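Local coordinates for protein probable acetyltransferase (Thermus thermophilus, PDB 3EXN) that binds acetyl-coenzyme A and probably transfers its acetyl group to an acceptor, as a member of the GCN5-related N-acetyltransferase family, at residues 19-24 with 64-69. Sequence-based numbering, arbitrary orientation.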
ATOM      1  N   PRO A  19       7.128 -11.517   9.505  1.00  6.04           N
ATOM      2  CA  PRO A  19       7.501 -10.851  10.761  1.00  5.17           C
ATOM      3  C   PRO A  19       8.988 -10.559  10.917  1.00  5.10           C
ATOM      4  O   PRO A  19       9.318  -9.496  11.422  1.00  2.42           O
ATOM      5  CB  PRO A  19       7.004 -11.831  11.841  1.00  6.22           C
ATOM      6  CG  PRO A  19       5.755 -12.438  11.146  1.00  5.57           C
ATOM      7  CD  PRO A  19       6.262 -12.678   9.758  1.00  6.73           C
ATOM      8  N   LYS A  20       9.863 -11.418  10.387  1.00  4.66           N
ATOM      9  CA  LYS A  20      11.307 -11.103  10.420  1.00  4.91           C
ATOM     10  C   LYS A  20      11.695  -9.840   9.615  1.00  4.32           C
ATOM     11  O   LYS A  20      12.743  -9.243   9.863  1.00  4.19           O
ATOM     12  CB  LYS A  20      12.143 -12.286   9.956  1.00  6.15           C
ATOM     13  CG  LYS A  20      12.077 -12.557   8.483  1.00  8.79           C
ATOM     14  CD  LYS A  20      12.983 -13.711   8.100  1.00 12.99           C
ATOM     15  CE  LYS A  20      12.899 -13.939   6.599  1.00 16.10           C
ATOM     16  NZ  LYS A  20      11.604 -14.609   6.212  1.00 15.06           N
ATOM     17  N   ASP A  21      10.829  -9.397   8.704  1.00  5.79           N
ATOM     18  CA  ASP A  21      11.042  -8.141   7.976  1.00  5.22           C
ATOM     19  C   ASP A  21      10.782  -6.848   8.789  1.00  6.48           C
ATOM     20  O   ASP A  21      11.004  -5.735   8.253  1.00  6.48           O
ATOM     21  CB  ASP A  21      10.220  -8.129   6.659  1.00  6.15           C
ATOM     22  CG  ASP A  21      10.614  -9.232   5.688  1.00  5.25           C
ATOM     23  OD1 ASP A  21      11.813  -9.558   5.575  1.00  5.98           O
ATOM     24  OD2 ASP A  21       9.702  -9.763   5.000  1.00  7.84           O
ATOM     25  N   ALA A  22      10.322  -6.981  10.064  1.00  6.12           N
ATOM     26  CA  ALA A  22       9.882  -5.843  10.882  1.00  6.10           C
ATOM     27  C   ALA A  22      10.871  -4.681  10.920  1.00  6.86           C
ATOM     28  O   ALA A  22      10.502  -3.541  10.718  1.00  6.30           O
ATOM     29  CB  ALA A  22       9.503  -6.304  12.323  1.00  6.19           C
ATOM     30  N   PRO A  23      12.152  -4.970  11.119  1.00  6.07           N
ATOM     31  CA  PRO A  23      13.123  -3.873  11.115  1.00  6.47           C
ATOM     32  C   PRO A  23      13.219  -3.082   9.787  1.00  6.00           C
ATOM     33  O   PRO A  23      13.391  -1.855   9.819  1.00  6.50           O
ATOM     34  CB  PRO A  23      14.433  -4.587  11.437  1.00  5.97           C
ATOM     35  CG  PRO A  23      14.007  -5.830  12.176  1.00  6.44           C
ATOM     36  CD  PRO A  23      12.758  -6.254  11.499  1.00  6.50           C
ATOM     37  N   LEU A  24      13.089  -3.775   8.659  1.00  4.75           N
ATOM     38  CA  LEU A  24      13.143  -3.140   7.331  1.00  5.10           C
ATOM     39  C   LEU A  24      11.874  -2.325   7.085  1.00  4.63           C
ATOM     40  O   LEU A  24      11.927  -1.218   6.541  1.00  4.21           O
ATOM     41  CB  LEU A  24      13.283  -4.190   6.228  1.00  5.56           C
ATOM     42  CG  LEU A  24      14.507  -5.083   6.206  1.00  9.65           C
ATOM     43  CD1 LEU A  24      14.469  -5.943   4.928  1.00 11.12           C
ATOM     44  CD2 LEU A  24      15.799  -4.266   6.228  1.00  8.06           C
ATOM     45  N   ALA A  64       0.562  -8.645   1.276  1.00  4.09           N
ATOM     46  CA  ALA A  64       1.401  -7.521   1.661  1.00  4.14           C
ATOM     47  C   ALA A  64       2.843  -7.765   1.246  1.00  4.30           C
ATOM     48  O   ALA A  64       3.338  -8.910   1.356  1.00  3.87           O
ATOM     49  CB  ALA A  64       1.305  -7.246   3.210  1.00  4.51           C
ATOM     50  N   PHE A  65       3.492  -6.691   0.780  1.00  4.14           N
ATOM     51  CA  PHE A  65       4.820  -6.767   0.160  1.00  3.90           C
ATOM     52  C   PHE A  65       5.705  -5.626   0.586  1.00  4.18           C
ATOM     53  O   PHE A  65       5.270  -4.454   0.593  1.00  4.82           O
ATOM     54  CB  PHE A  65       4.692  -6.675  -1.365  1.00  5.18           C
ATOM     55  CG  PHE A  65       3.735  -7.643  -1.946  1.00  5.83           C
ATOM     56  CD1 PHE A  65       4.164  -8.909  -2.390  1.00  5.59           C
ATOM     57  CD2 PHE A  65       2.390  -7.300  -2.038  1.00  2.94           C
ATOM     58  CE1 PHE A  65       3.248  -9.818  -2.939  1.00  6.13           C
ATOM     59  CE2 PHE A  65       1.469  -8.203  -2.576  1.00  5.51           C
ATOM     60  CZ  PHE A  65       1.900  -9.477  -2.999  1.00  4.11           C
ATOM     61  N   LEU A  66       6.968  -5.930   0.898  1.00  3.56           N
ATOM     62  CA  LEU A  66       8.002  -4.918   0.790  1.00  3.92           C
ATOM     63  C   LEU A  66       8.381  -4.684  -0.691  1.00  5.01           C
ATOM     64  O   LEU A  66       8.466  -5.637  -1.475  1.00  8.36           O
ATOM     65  CB  LEU A  66       9.235  -5.322   1.588  1.00  3.71           C
ATOM     66  CG  LEU A  66       9.325  -4.829   3.018  1.00  5.38           C
ATOM     67  CD1 LEU A  66      10.555  -5.512   3.610  1.00  5.02           C
ATOM     68  CD2 LEU A  66       9.450  -3.284   3.161  1.00  6.82           C
ATOM     69  N   LEU A  67       8.593  -3.430  -1.060  1.00  6.00           N
ATOM     70  CA  LEU A  67       8.941  -3.018  -2.441  1.00  5.43           C
ATOM     71  C   LEU A  67      10.414  -2.749  -2.516  1.00  6.54           C
ATOM     72  O   LEU A  67      10.947  -1.964  -1.729  1.00  6.51           O
ATOM     73  CB  LEU A  67       8.084  -1.821  -2.885  1.00  5.41           C
ATOM     74  CG  LEU A  67       6.572  -1.949  -2.708  1.00  3.80           C
ATOM     75  CD1 LEU A  67       5.855  -0.672  -3.177  1.00  7.84           C
ATOM     76  CD2 LEU A  67       6.010  -3.153  -3.432  1.00  5.13           C
ATOM     77  N   PHE A  68      11.098  -3.489  -3.399  1.00  6.26           N
ATOM     78  CA  PHE A  68      12.556  -3.467  -3.438  1.00  6.20           C
ATOM     79  C   PHE A  68      13.059  -2.947  -4.761  1.00  5.35           C
ATOM     80  O   PHE A  68      12.577  -3.329  -5.812  1.00  5.89           O
ATOM     81  CB  PHE A  68      13.170  -4.860  -3.186  1.00  6.49           C
ATOM     82  CG  PHE A  68      13.277  -5.238  -1.709  1.00  7.61           C
ATOM     83  CD1 PHE A  68      14.350  -4.815  -0.919  1.00  7.93           C
ATOM     84  CD2 PHE A  68      12.314  -6.061  -1.133  1.00  9.22           C
ATOM     85  CE1 PHE A  68      14.451  -5.180   0.437  1.00  7.07           C
ATOM     86  CE2 PHE A  68      12.414  -6.479   0.242  1.00  8.55           C
ATOM     87  CZ  PHE A  68      13.457  -6.019   1.027  1.00 10.27           C
ATOM     88  N   LEU A  69      14.081  -2.120  -4.688  1.00  5.55           N
ATOM     89  CA  LEU A  69      14.942  -1.871  -5.881  1.00  5.82           C
ATOM     90  C   LEU A  69      16.285  -2.508  -5.552  1.00  7.13           C
ATOM     91  O   LEU A  69      17.079  -1.958  -4.773  1.00  6.98           O
ATOM     92  CB  LEU A  69      15.076  -0.382  -6.175  1.00  6.18           C
ATOM     93  CG  LEU A  69      13.882   0.331  -6.825  1.00  6.11           C
ATOM     94  CD1 LEU A  69      14.147   1.818  -6.936  1.00  8.66           C
ATOM     95  CD2 LEU A  69      13.480  -0.262  -8.183  1.00  6.14           C
TER
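L66 meets L24 and D21 where the first helix of a GCN5-related N-acetyltransferase (GNAT) fold starts against one face of the central mixed sheet, an example of how a helix N-terminus can be seated on a strand by a few apolar atoms. One methyl does most of the work: CD1 of L66 rests 4.0 Å from CB of L24 and equally close to CB of D21, so it spans one turn of backbone through two beta carbons. The leucine side chains of L24 and L66 cross nearly at right angles. Farther along the strand, L24 reaches F68, its CD1 approaching CZ at 4.0 Å, at the ring's edge and near its plane, so L24 meets the rim and not the face. The extended end of L24 (chi2 -174°) carries that methyl past L66 to the phenyl rim. No hydrogen bond links the two segments, and the 142 Å² they bury, both sides summed, is modest.

What positions these groups lies in the neighbouring turn and the surrounding fold. The carboxylate of D21 turns back to its own chain, OD2 accepting a hydrogen bond from T18 N, while its CB stays against the L66 methyl. A 3-10 turn at 19-21 leads into helix 22-30, with A22 N bonded to P19 O at 3.0 Å; A22, pointing away from the strand, packs on L46 and V50 of helix 46-57. Strand 62-69 is held between 13-16 and 72-81, and F68 also touches A15 and P73 on those neighbours. Acetyl-CoA lies about 13 Å from the L66 side chain, so this contact joins helix to sheet at a distance from the cofactor. On the L66 methyl itself, the second L24 approach is looser: CD1 to CD1, 4.2 Å.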